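Local structure of NAD-dependent benzaldehyde dehydrogenase (Legionella pneumophila, 3RHE) at residues N8-V14 / R49-Q55; M69-V75 / R117-L123. The protein is named an NAD-dependent benzaldehyde dehydrogenase, but its membership of the glyoxalase/bleomycin resistance/dioxygenase superfamily leaves its function uncertain. All blocks are in the same frame, centred on the assembly; numbering follows the deposited sequence.

Interactions 1 and 2 are two parallel strand pairs in one continuous mixed sheet. Strands 8-14 and 69-74 are antiparallel neighbours at its middle, so the two contacts share a border. Both are partly buried and close to the centre of the chain. Interaction 1 is mainly a backbone ladder with leucines, aromatics and a glycine, and its charged side chain, R49, sits at one end. Interaction 2 has a similar ladder but adds a buried E70-R119 salt bridge and a water at each end. Y13 joins them through its hydroxyl, which probably hydrogen-bonds to E70 and also bonds to R117. Q74 of the second contact meets R49 of the first.

Interaction 1: N8-V14 / R49-Q55; sequences NLVLFYV and RLGLWAQ
V10 and F12 lie beside L50 and L52 on one face of the sheet, and six backbone bonds run between the two parallel strands. V10 N binds R49 O at 2.9 Å. V10 O then takes G51 N at 2.7 Å, and F12 N reaches G51 O, also at 2.7 Å. The ladder continues from W53 N to F12 O and from V14 N to W53 O. Q55 N adds a last bond to V14 O just past the end of strand 49-54. The other backbone edges are occupied too. L9, L11 and Y13 bond to the strand 69-74 side, and L50 and L52 bond to strand 39-43.

N8 O is taken by a side chain. R49 NE lies 3.0 Å from N8 O; the oxygen is in the guanidinium plane, but the donor stands 41° above the carbonyl plane. A bend at chi3 (-59°) turns the R49 head back to this oxygen. R49 NH2 goes on to Q74 OE1.

Apolar groups fill both faces. L50 CD1 sits over the centre of the F12 ring, a CH-pi contact of 4.0 Å to the centroid. L52 CD2 lies 4.0 Å from F12 CB, and Y24 of helix 17-28 touches both F12 and L52. On the other face L11 CD1 lies 3.9 Å from G51 CA, which carries no side chain. L11 CG meets W53 CE3 at 4.2 Å, and F39 packs edge-to-face with W53. The Y13 hydroxyl on this face bonds to R117 and probably hydrogen-bonds to E70. Parallel pairing of the first and last strands of a beta-alpha-beta-beta-beta module is characteristic of the vicinal oxygen chelate fold.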
ATOM      1  N   ASN A   8       8.643   3.358  -3.225  1.00 26.27           N
ATOM      2  CA  ASN A   8       8.289   2.900  -1.900  1.00 25.45           C
ATOM      3  C   ASN A   8       7.135   3.696  -1.310  1.00 23.42           C
ATOM      4  O   ASN A   8       7.014   4.916  -1.498  1.00 22.14           O
ATOM      5  CB  ASN A   8       9.520   2.845  -0.997  1.00 28.84           C
ATOM      6  CG  ASN A   8      10.351   1.588  -1.245  1.00 27.21           C
ATOM      7  OD1 ASN A   8       9.804   0.499  -1.383  1.00 32.50           O
ATOM      8  ND2 ASN A   8      11.658   1.742  -1.325  1.00 32.93           N
ATOM      9  N   LEU A   9       6.255   2.983  -0.629  1.00 19.64           N
ATOM     10  CA  LEU A   9       5.078   3.606  -0.069  1.00 18.34           C
ATOM     11  C   LEU A   9       4.684   2.899   1.218  1.00 17.71           C
ATOM     12  O   LEU A   9       4.458   1.693   1.235  1.00 18.38           O
ATOM     13  CB  LEU A   9       3.941   3.573  -1.089  1.00 19.08           C
ATOM     14  CG  LEU A   9       2.516   3.929  -0.653  1.00 19.40           C
ATOM     15  CD1 LEU A   9       2.407   5.382  -0.163  1.00 18.05           C
ATOM     16  CD2 LEU A   9       1.561   3.672  -1.825  1.00 18.18           C
ATOM     17  N   VAL A  10       4.616   3.662   2.298  1.00 16.80           N
ATOM     18  CA  VAL A  10       4.153   3.142   3.577  1.00 15.97           C
ATOM     19  C   VAL A  10       2.639   3.308   3.612  1.00 15.60           C
ATOM     20  O   VAL A  10       2.130   4.395   3.382  1.00 16.55           O
ATOM     21  CB  VAL A  10       4.820   3.895   4.741  1.00 15.74           C
ATOM     22  CG1 VAL A  10       4.297   3.397   6.098  1.00 15.42           C
ATOM     23  CG2 VAL A  10       6.333   3.737   4.649  1.00 15.85           C
ATOM     24  N   LEU A  11       1.925   2.221   3.870  1.00 13.39           N
ATOM     25  CA  LEU A  11       0.474   2.231   3.870  1.00 15.52           C
ATOM     26  C   LEU A  11      -0.046   2.007   5.283  1.00 14.41           C
ATOM     27  O   LEU A  11       0.217   0.980   5.884  1.00 13.77           O
ATOM     28  CB  LEU A  11      -0.068   1.125   2.952  1.00 16.56           C
ATOM     29  CG  LEU A  11      -0.658   1.357   1.560  1.00 20.47           C
ATOM     30  CD1 LEU A  11      -0.435   2.749   1.004  1.00 19.36           C
ATOM     31  CD2 LEU A  11      -0.191   0.250   0.590  1.00 21.65           C
ATOM     32  N   PHE A  12      -0.785   2.976   5.805  1.00 12.85           N
ATOM     33  CA  PHE A  12      -1.432   2.834   7.099  1.00 14.29           C
ATOM     34  C   PHE A  12      -2.913   2.514   6.887  1.00 15.72           C
ATOM     35  O   PHE A  12      -3.618   3.245   6.183  1.00 13.80           O
ATOM     36  CB  PHE A  12      -1.298   4.142   7.900  1.00 13.19           C
ATOM     37  CG  PHE A  12       0.007   4.273   8.654  1.00 13.61           C
ATOM     38  CD1 PHE A  12       1.019   3.331   8.506  1.00 15.69           C
ATOM     39  CD2 PHE A  12       0.228   5.350   9.491  1.00 15.37           C
ATOM     40  CE1 PHE A  12       2.234   3.460   9.201  1.00 16.43           C
ATOM     41  CE2 PHE A  12       1.430   5.486  10.188  1.00 16.17           C
ATOM     42  CZ  PHE A  12       2.429   4.538  10.040  1.00 16.48           C
ATOM     43  N   TYR A  13      -3.383   1.430   7.493  1.00 15.60           N
ATOM     44  CA  TYR A  13      -4.814   1.172   7.553  1.00 16.26           C
ATOM     45  C   TYR A  13      -5.431   2.166   8.546  1.00 16.92           C
ATOM     46  O   TYR A  13      -4.966   2.270   9.675  1.00 14.06           O
ATOM     47  CB  TYR A  13      -5.094  -0.261   8.012  1.00 15.89           C
ATOM     48  CG  TYR A  13      -4.488  -1.352   7.134  1.00 16.62           C
ATOM     49  CD1 TYR A  13      -4.019  -1.077   5.853  1.00 17.18           C
ATOM     50  CD2 TYR A  13      -4.419  -2.673   7.587  1.00 18.52           C
ATOM     51  CE1 TYR A  13      -3.465  -2.091   5.048  1.00 16.41           C
ATOM     52  CE2 TYR A  13      -3.876  -3.692   6.793  1.00 17.23           C
ATOM     53  CZ  TYR A  13      -3.411  -3.397   5.525  1.00 18.82           C
ATOM     54  OH  TYR A  13      -2.883  -4.414   4.741  1.00 17.82           O
ATOM     55  N   VAL A  14      -6.462   2.897   8.118  1.00 16.42           N
ATOM     56  CA  VAL A  14      -7.141   3.856   8.991  1.00 15.95           C
ATOM     57  C   VAL A  14      -8.671   3.669   9.031  1.00 20.25           C
ATOM     58  O   VAL A  14      -9.302   3.301   8.024  1.00 16.43           O
ATOM     59  CB  VAL A  14      -6.828   5.323   8.600  1.00 17.29           C
ATOM     60  CG1 VAL A  14      -5.330   5.600   8.668  1.00 15.01           C
ATOM     61  CG2 VAL A  14      -7.396   5.670   7.213  1.00 16.53           C
ATOM     62  N   ARG A  49       6.927   8.337   1.109  1.00 20.85           N
ATOM     63  CA  ARG A  49       5.519   8.424   0.743  1.00 20.85           C
ATOM     64  C   ARG A  49       4.651   7.679   1.756  1.00 18.15           C
ATOM     65  O   ARG A  49       4.904   6.512   2.063  1.00 18.06           O
ATOM     66  CB  ARG A  49       5.293   7.858  -0.663  1.00 20.39           C
ATOM     67  CG  ARG A  49       6.011   8.622  -1.768  1.00 26.20           C
ATOM     68  CD  ARG A  49       5.468   8.233  -3.154  1.00 25.98           C
ATOM     69  NE  ARG A  49       5.607   6.803  -3.419  1.00 27.26           N
ATOM     70  CZ  ARG A  49       4.939   6.143  -4.364  1.00 27.55           C
ATOM     71  NH1 ARG A  49       4.068   6.779  -5.131  1.00 28.34           N
ATOM     72  NH2 ARG A  49       5.133   4.839  -4.535  1.00 23.15           N
ATOM     73  N   LEU A  50       3.628   8.353   2.259  1.00 17.09           N
ATOM     74  CA  LEU A  50       2.735   7.774   3.258  1.00 16.76           C
ATOM     75  C   LEU A  50       1.286   7.795   2.781  1.00 18.57           C
ATOM     76  O   LEU A  50       0.718   8.869   2.498  1.00 17.17           O
ATOM     77  CB  LEU A  50       2.857   8.517   4.593  1.00 18.19           C
ATOM     78  CG  LEU A  50       1.839   8.148   5.675  1.00 17.43           C
ATOM     79  CD1 LEU A  50       2.113   6.758   6.233  1.00 16.37           C
ATOM     80  CD2 LEU A  50       1.859   9.188   6.802  1.00 18.43           C
ATOM     81  N   GLY A  51       0.703   6.601   2.671  1.00 15.88           N
ATOM     82  CA  GLY A  51      -0.694   6.453   2.317  1.00 16.25           C
ATOM     83  C   GLY A  51      -1.592   6.078   3.490  1.00 16.86           C
ATOM     84  O   GLY A  51      -1.251   5.240   4.340  1.00 15.30           O
ATOM     85  N   LEU A  52      -2.759   6.711   3.532  1.00 15.53           N
ATOM     86  CA  LEU A  52      -3.775   6.417   4.529  1.00 16.42           C
ATOM     87  C   LEU A  52      -4.971   5.780   3.811  1.00 17.62           C
ATOM     88  O   LEU A  52      -5.637   6.434   3.011  1.00 17.45           O
ATOM     89  CB  LEU A  52      -4.199   7.699   5.240  1.00 15.19           C
ATOM     90  CG  LEU A  52      -3.052   8.571   5.776  1.00 16.93           C
ATOM     91  CD1 LEU A  52      -3.581   9.943   6.233  1.00 16.66           C
ATOM     92  CD2 LEU A  52      -2.285   7.862   6.912  1.00 14.46           C
ATOM     93  N   TRP A  53      -5.241   4.517   4.123  1.00 14.65           N
ATOM     94  CA  TRP A  53      -6.174   3.697   3.363  1.00 16.89           C
ATOM     95  C   TRP A  53      -7.296   3.141   4.253  1.00 18.46           C
ATOM     96  O   TRP A  53      -7.037   2.495   5.280  1.00 16.57           O
ATOM     97  CB  TRP A  53      -5.367   2.570   2.697  1.00 17.83           C
ATOM     98  CG  TRP A  53      -6.011   1.861   1.544  1.00 19.16           C
ATOM     99  CD1 TRP A  53      -7.119   2.249   0.830  1.00 20.45           C
ATOM    100  CD2 TRP A  53      -5.551   0.642   0.943  1.00 22.05           C
ATOM    101  NE1 TRP A  53      -7.387   1.321  -0.168  1.00 21.84           N
ATOM    102  CE2 TRP A  53      -6.437   0.332  -0.118  1.00 22.55           C
ATOM    103  CE3 TRP A  53      -4.482  -0.227   1.211  1.00 21.91           C
ATOM    104  CZ2 TRP A  53      -6.282  -0.808  -0.910  1.00 25.05           C
ATOM    105  CZ3 TRP A  53      -4.335  -1.366   0.419  1.00 23.54           C
ATOM    106  CH2 TRP A  53      -5.234  -1.643  -0.626  1.00 24.99           C
ATOM    107  N   ALA A  54      -8.543   3.417   3.868  1.00 18.77           N
ATOM    108  CA  ALA A  54      -9.700   2.975   4.642  1.00 19.68           C
ATOM    109  C   ALA A  54      -9.654   1.474   4.928  1.00 19.64           C
ATOM    110  O   ALA A  54      -9.593   0.655   4.012  1.00 18.42           O
ATOM    111  CB  ALA A  54     -11.017   3.356   3.949  1.00 22.04           C
ATOM    112  N   GLN A  55      -9.701   1.141   6.212  1.00 17.62           N
ATOM    113  CA  GLN A  55      -9.553  -0.230   6.685  1.00 23.44           C
ATOM    114  C   GLN A  55     -10.544  -1.176   6.008  1.00 24.47           C
ATOM    115  O   GLN A  55     -10.229  -2.336   5.729  1.00 25.01           O
ATOM    116  CB  GLN A  55      -9.741  -0.264   8.202  1.00 26.09           C
ATOM    117  CG  GLN A  55      -9.180  -1.489   8.895  1.00 33.76           C
ATOM    118  CD  GLN A  55      -9.205  -1.353  10.416  1.00 42.35           C
ATOM    119  OE1 GLN A  55      -8.779  -2.259  11.139  1.00 46.92           O
ATOM    120  NE2 GLN A  55      -9.708  -0.215  10.905  1.00 38.20           N
TER

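Interaction 2: M69-V75 / R117-L123; sequences MELSFQV and RLRIFCL
E70 and R119 form a tight ion pair near the start of this strand pair. R119 grips the carboxylate side-on: NE meets E70 OE1 at 2.6 Å and NH2 meets E70 OE2 at 2.8 Å. Each oxygen is approached on its syn side, and the two flat groups are only 27° from coplanar. R119 is extended as far as CD and then kinked (chi3 -59°), which lays NE and NH2 along the carboxylate. E59 O takes a further bond from R119 NH2. With Y13 as a probable further partner of E70, these bonds hold the carboxylate in one orientation.

Farther along this face F121 is closely packed. Its chi1 of 70° sets the ring alongside Q74 and S72, on the same face of the sheet. Q74 CA sits over one ring face, offset toward the rim. Q74 CB is 3.4 Å from F121 CZ, and S72 OG is at the ring edge, 3.4 Å from F121 CE2. That hydroxyl is satisfied by L9 O.

Contact is sparser elsewhere. On the opposite face L71 meets the L118 side chain only from CB to CD2, at 4.0 Å. F73 is firmer: I120 CD1 lies 3.7 Å from F73 CB, and R119 O lies at the edge of the F73 ring, in its plane. V75 and C122 then meet helix 78-90. At each end a water bridges the strands. One joins M69 O to R117 N. Another links Q74 NE2, V75 O and L123 N. Here L123 is exposed, with CD1 3.5 Å from Q74 NE2. Between the waters the backbone ladder is direct, with F73 N to R119 O at 2.7 Å. The arrangement is the second parallel strand pair of a vicinal oxygen chelate fold. The E70 and R119 face, away from the helices, is consistent with the concave face that holds the pocket in relatives; no ligand is assigned here.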
HETATM    1  N   MSE A  69      -0.913  -2.063   8.826  1.00 16.85           N
HETATM    2  CA  MSE A  69      -0.100  -1.322   7.869  1.00 18.17           C
HETATM    3  C   MSE A  69       0.538  -2.277   6.852  1.00 18.37           C
HETATM    4  O   MSE A  69       0.451  -3.501   6.992  1.00 17.93           O
HETATM    5  CB  MSE A  69       0.973  -0.498   8.598  1.00 16.13           C
HETATM    6  CG  MSE A  69       1.985  -1.309   9.400  1.00 21.29           C
HETATM    7 SE   MSE A  69       3.385  -2.198   8.301  1.00 36.21          SE
HETATM    8  CE  MSE A  69       4.296  -0.635   7.596  1.00 21.89           C
ATOM      9  N   GLU A  70       1.133  -1.708   5.811  1.00 15.69           N
ATOM     10  CA  GLU A  70       1.884  -2.479   4.823  1.00 17.29           C
ATOM     11  C   GLU A  70       3.077  -1.658   4.378  1.00 16.02           C
ATOM     12  O   GLU A  70       3.018  -0.429   4.348  1.00 17.99           O
ATOM     13  CB  GLU A  70       1.053  -2.789   3.566  1.00 14.85           C
ATOM     14  CG  GLU A  70      -0.339  -3.352   3.779  1.00 17.17           C
ATOM     15  CD  GLU A  70      -1.107  -3.456   2.459  1.00 17.45           C
ATOM     16  OE1 GLU A  70      -0.566  -2.996   1.440  1.00 17.07           O
ATOM     17  OE2 GLU A  70      -2.244  -3.977   2.433  1.00 17.62           O
ATOM     18  N   LEU A  71       4.153  -2.340   4.011  1.00 16.23           N
ATOM     19  CA  LEU A  71       5.235  -1.700   3.296  1.00 15.14           C
ATOM     20  C   LEU A  71       4.993  -2.093   1.850  1.00 16.28           C
ATOM     21  O   LEU A  71       4.929  -3.284   1.537  1.00 16.14           O
ATOM     22  CB  LEU A  71       6.575  -2.252   3.747  1.00 16.04           C
ATOM     23  CG  LEU A  71       7.867  -1.412   3.706  1.00 25.55           C
ATOM     24  CD1 LEU A  71       8.993  -2.251   3.119  1.00 24.32           C
ATOM     25  CD2 LEU A  71       7.767  -0.073   2.982  1.00 21.13           C
ATOM     26  N   SER A  72       4.834  -1.114   0.970  1.00 16.50           N
ATOM     27  CA  SER A  72       4.468  -1.435  -0.409  1.00 17.30           C
ATOM     28  C   SER A  72       5.471  -0.889  -1.424  1.00 20.14           C
ATOM     29  O   SER A  72       6.181   0.089  -1.153  1.00 16.99           O
ATOM     30  CB  SER A  72       3.041  -0.965  -0.738  1.00 16.62           C
ATOM     31  OG  SER A  72       2.998   0.419  -1.038  1.00 17.69           O
ATOM     32  N   PHE A  73       5.502  -1.541  -2.587  1.00 18.07           N
ATOM     33  CA  PHE A  73       6.468  -1.282  -3.642  1.00 20.68           C
ATOM     34  C   PHE A  73       5.681  -1.059  -4.929  1.00 18.07           C
ATOM     35  O   PHE A  73       5.067  -1.990  -5.438  1.00 15.72           O
ATOM     36  CB  PHE A  73       7.372  -2.503  -3.876  1.00 22.01           C
ATOM     37  CG  PHE A  73       8.000  -3.079  -2.626  1.00 29.87           C
ATOM     38  CD1 PHE A  73       9.364  -2.943  -2.394  1.00 34.37           C
ATOM     39  CD2 PHE A  73       7.239  -3.782  -1.700  1.00 25.52           C
ATOM     40  CE1 PHE A  73       9.951  -3.478  -1.255  1.00 36.48           C
ATOM     41  CE2 PHE A  73       7.816  -4.318  -0.566  1.00 27.95           C
ATOM     42  CZ  PHE A  73       9.176  -4.167  -0.341  1.00 34.16           C
ATOM     43  N   GLN A  74       5.699   0.164  -5.450  1.00 17.67           N
ATOM     44  CA  GLN A  74       4.999   0.482  -6.686  1.00 19.77           C
ATOM     45  C   GLN A  74       5.906   0.176  -7.879  1.00 19.03           C
ATOM     46  O   GLN A  74       7.059   0.618  -7.914  1.00 17.52           O
ATOM     47  CB  GLN A  74       4.561   1.946  -6.715  1.00 19.81           C
ATOM     48  CG  GLN A  74       3.645   2.269  -7.888  1.00 20.27           C
ATOM     49  CD  GLN A  74       3.260   3.741  -7.962  1.00 27.27           C
ATOM     50  OE1 GLN A  74       3.417   4.494  -6.997  1.00 22.81           O
ATOM     51  NE2 GLN A  74       2.757   4.159  -9.122  1.00 25.52           N
ATOM     52  N   VAL A  75       5.402  -0.603  -8.832  1.00 17.61           N
ATOM     53  CA  VAL A  75       6.206  -0.952 -10.012  1.00 17.03           C
ATOM     54  C   VAL A  75       5.543  -0.494 -11.307  1.00 19.53           C
ATOM     55  O   VAL A  75       4.385  -0.061 -11.314  1.00 18.42           O
ATOM     56  CB  VAL A  75       6.558  -2.475 -10.081  1.00 16.68           C
ATOM     57  CG1 VAL A  75       7.338  -2.877  -8.853  1.00 18.24           C
ATOM     58  CG2 VAL A  75       5.297  -3.325 -10.211  1.00 16.52           C
ATOM     59  N   ARG A 117       2.932  -7.113   6.420  1.00 14.61           N
ATOM     60  CA  ARG A 117       2.517  -7.228   5.020  1.00 16.52           C
ATOM     61  C   ARG A 117       3.394  -6.412   4.066  1.00 14.96           C
ATOM     62  O   ARG A 117       3.779  -5.265   4.344  1.00 13.78           O
ATOM     63  CB  ARG A 117       1.046  -6.842   4.846  1.00 17.53           C
ATOM     64  CG  ARG A 117       0.057  -7.795   5.503  1.00 18.12           C
ATOM     65  CD  ARG A 117      -1.360  -7.240   5.429  1.00 18.12           C
ATOM     66  NE  ARG A 117      -2.362  -8.201   5.877  1.00 22.06           N
ATOM     67  CZ  ARG A 117      -3.667  -8.086   5.643  1.00 23.01           C
ATOM     68  NH1 ARG A 117      -4.140  -7.038   4.965  1.00 18.32           N
ATOM     69  NH2 ARG A 117      -4.500  -9.018   6.088  1.00 21.05           N
ATOM     70  N   LEU A 118       3.686  -7.025   2.932  1.00 15.12           N
ATOM     71  CA  LEU A 118       4.560  -6.461   1.921  1.00 16.19           C
ATOM     72  C   LEU A 118       3.790  -6.526   0.607  1.00 16.44           C
ATOM     73  O   LEU A 118       3.487  -7.608   0.119  1.00 17.23           O
ATOM     74  CB  LEU A 118       5.826  -7.316   1.813  1.00 16.96           C
ATOM     75  CG  LEU A 118       6.642  -7.514   3.102  1.00 14.98           C
ATOM     76  CD1 LEU A 118       7.812  -8.445   2.847  1.00 15.76           C
ATOM     77  CD2 LEU A 118       7.157  -6.189   3.605  1.00 15.16           C
ATOM     78  N   ARG A 119       3.475  -5.375   0.029  1.00 15.05           N
ATOM     79  CA  ARG A 119       2.625  -5.358  -1.148  1.00 14.03           C
ATOM     80  C   ARG A 119       3.352  -4.867  -2.387  1.00 15.55           C
ATOM     81  O   ARG A 119       4.067  -3.864  -2.345  1.00 16.38           O
ATOM     82  CB  ARG A 119       1.369  -4.509  -0.914  1.00 14.92           C
ATOM     83  CG  ARG A 119       0.503  -4.322  -2.177  1.00 14.98           C
ATOM     84  CD  ARG A 119      -0.668  -3.349  -1.948  1.00 15.85           C
ATOM     85  NE  ARG A 119      -1.559  -3.787  -0.874  1.00 13.62           N
ATOM     86  CZ  ARG A 119      -2.548  -4.658  -1.020  1.00 17.17           C
ATOM     87  NH1 ARG A 119      -2.785  -5.210  -2.203  1.00 16.77           N
ATOM     88  NH2 ARG A 119      -3.301  -4.980   0.022  1.00 17.19           N
ATOM     89  N   ILE A 120       3.157  -5.580  -3.491  1.00 13.80           N
ATOM     90  CA  ILE A 120       3.621  -5.136  -4.800  1.00 14.38           C
ATOM     91  C   ILE A 120       2.375  -4.669  -5.566  1.00 14.77           C
ATOM     92  O   ILE A 120       1.354  -5.356  -5.563  1.00 15.33           O
ATOM     93  CB  ILE A 120       4.270  -6.305  -5.612  1.00 14.93           C
ATOM     94  CG1 ILE A 120       5.440  -6.966  -4.859  1.00 15.55           C
ATOM     95  CG2 ILE A 120       4.712  -5.830  -6.996  1.00 14.98           C
ATOM     96  CD1 ILE A 120       6.607  -6.069  -4.597  1.00 16.16           C
ATOM     97  N   PHE A 121       2.441  -3.518  -6.218  1.00 15.22           N
ATOM     98  CA  PHE A 121       1.310  -3.087  -7.041  1.00 15.72           C
ATOM     99  C   PHE A 121       1.743  -2.247  -8.229  1.00 16.85           C
ATOM    100  O   PHE A 121       2.767  -1.561  -8.191  1.00 15.42           O
ATOM    101  CB  PHE A 121       0.275  -2.313  -6.217  1.00 15.70           C
ATOM    102  CG  PHE A 121       0.748  -0.951  -5.777  1.00 19.13           C
ATOM    103  CD1 PHE A 121       0.360   0.191  -6.460  1.00 18.90           C
ATOM    104  CD2 PHE A 121       1.600  -0.815  -4.688  1.00 17.95           C
ATOM    105  CE1 PHE A 121       0.804   1.448  -6.064  1.00 19.82           C
ATOM    106  CE2 PHE A 121       2.052   0.444  -4.290  1.00 17.65           C
ATOM    107  CZ  PHE A 121       1.643   1.575  -4.982  1.00 18.48           C
ATOM    108  N   CYS A 122       0.949  -2.333  -9.290  1.00 16.41           N
ATOM    109  CA  CYS A 122       1.028  -1.417 -10.416  1.00 17.32           C
ATOM    110  C   CYS A 122      -0.320  -0.702 -10.511  1.00 19.20           C
ATOM    111  O   CYS A 122      -1.368  -1.351 -10.569  1.00 19.24           O
ATOM    112  CB  CYS A 122       1.278  -2.190 -11.717  1.00 17.38           C
ATOM    113  SG  CYS A 122       1.263  -1.127 -13.180  1.00 20.54           S
ATOM    114  N   LEU A 123      -0.306   0.625 -10.527  1.00 20.54           N
ATOM    115  CA  LEU A 123      -1.560   1.385 -10.611  1.00 24.86           C
ATOM    116  C   LEU A 123      -2.174   1.345 -12.009  1.00 24.46           C
ATOM    117  O   LEU A 123      -1.450   1.393 -13.000  1.00 21.18           O
ATOM    118  CB  LEU A 123      -1.327   2.848 -10.221  1.00 23.84           C
ATOM    119  CG  LEU A 123      -0.903   3.085  -8.774  1.00 22.99           C
ATOM    120  CD1 LEU A 123      -0.664   4.568  -8.515  1.00 28.52           C
ATOM    121  CD2 LEU A 123      -1.958   2.533  -7.840  1.00 26.70           C
TER
HETATM  122  O   HOH W   1       1.421  -5.634   8.209  1.00 17.11           O
HETATM  123  O   HOH W   2       2.376   1.885 -10.966  1.00 23.82           O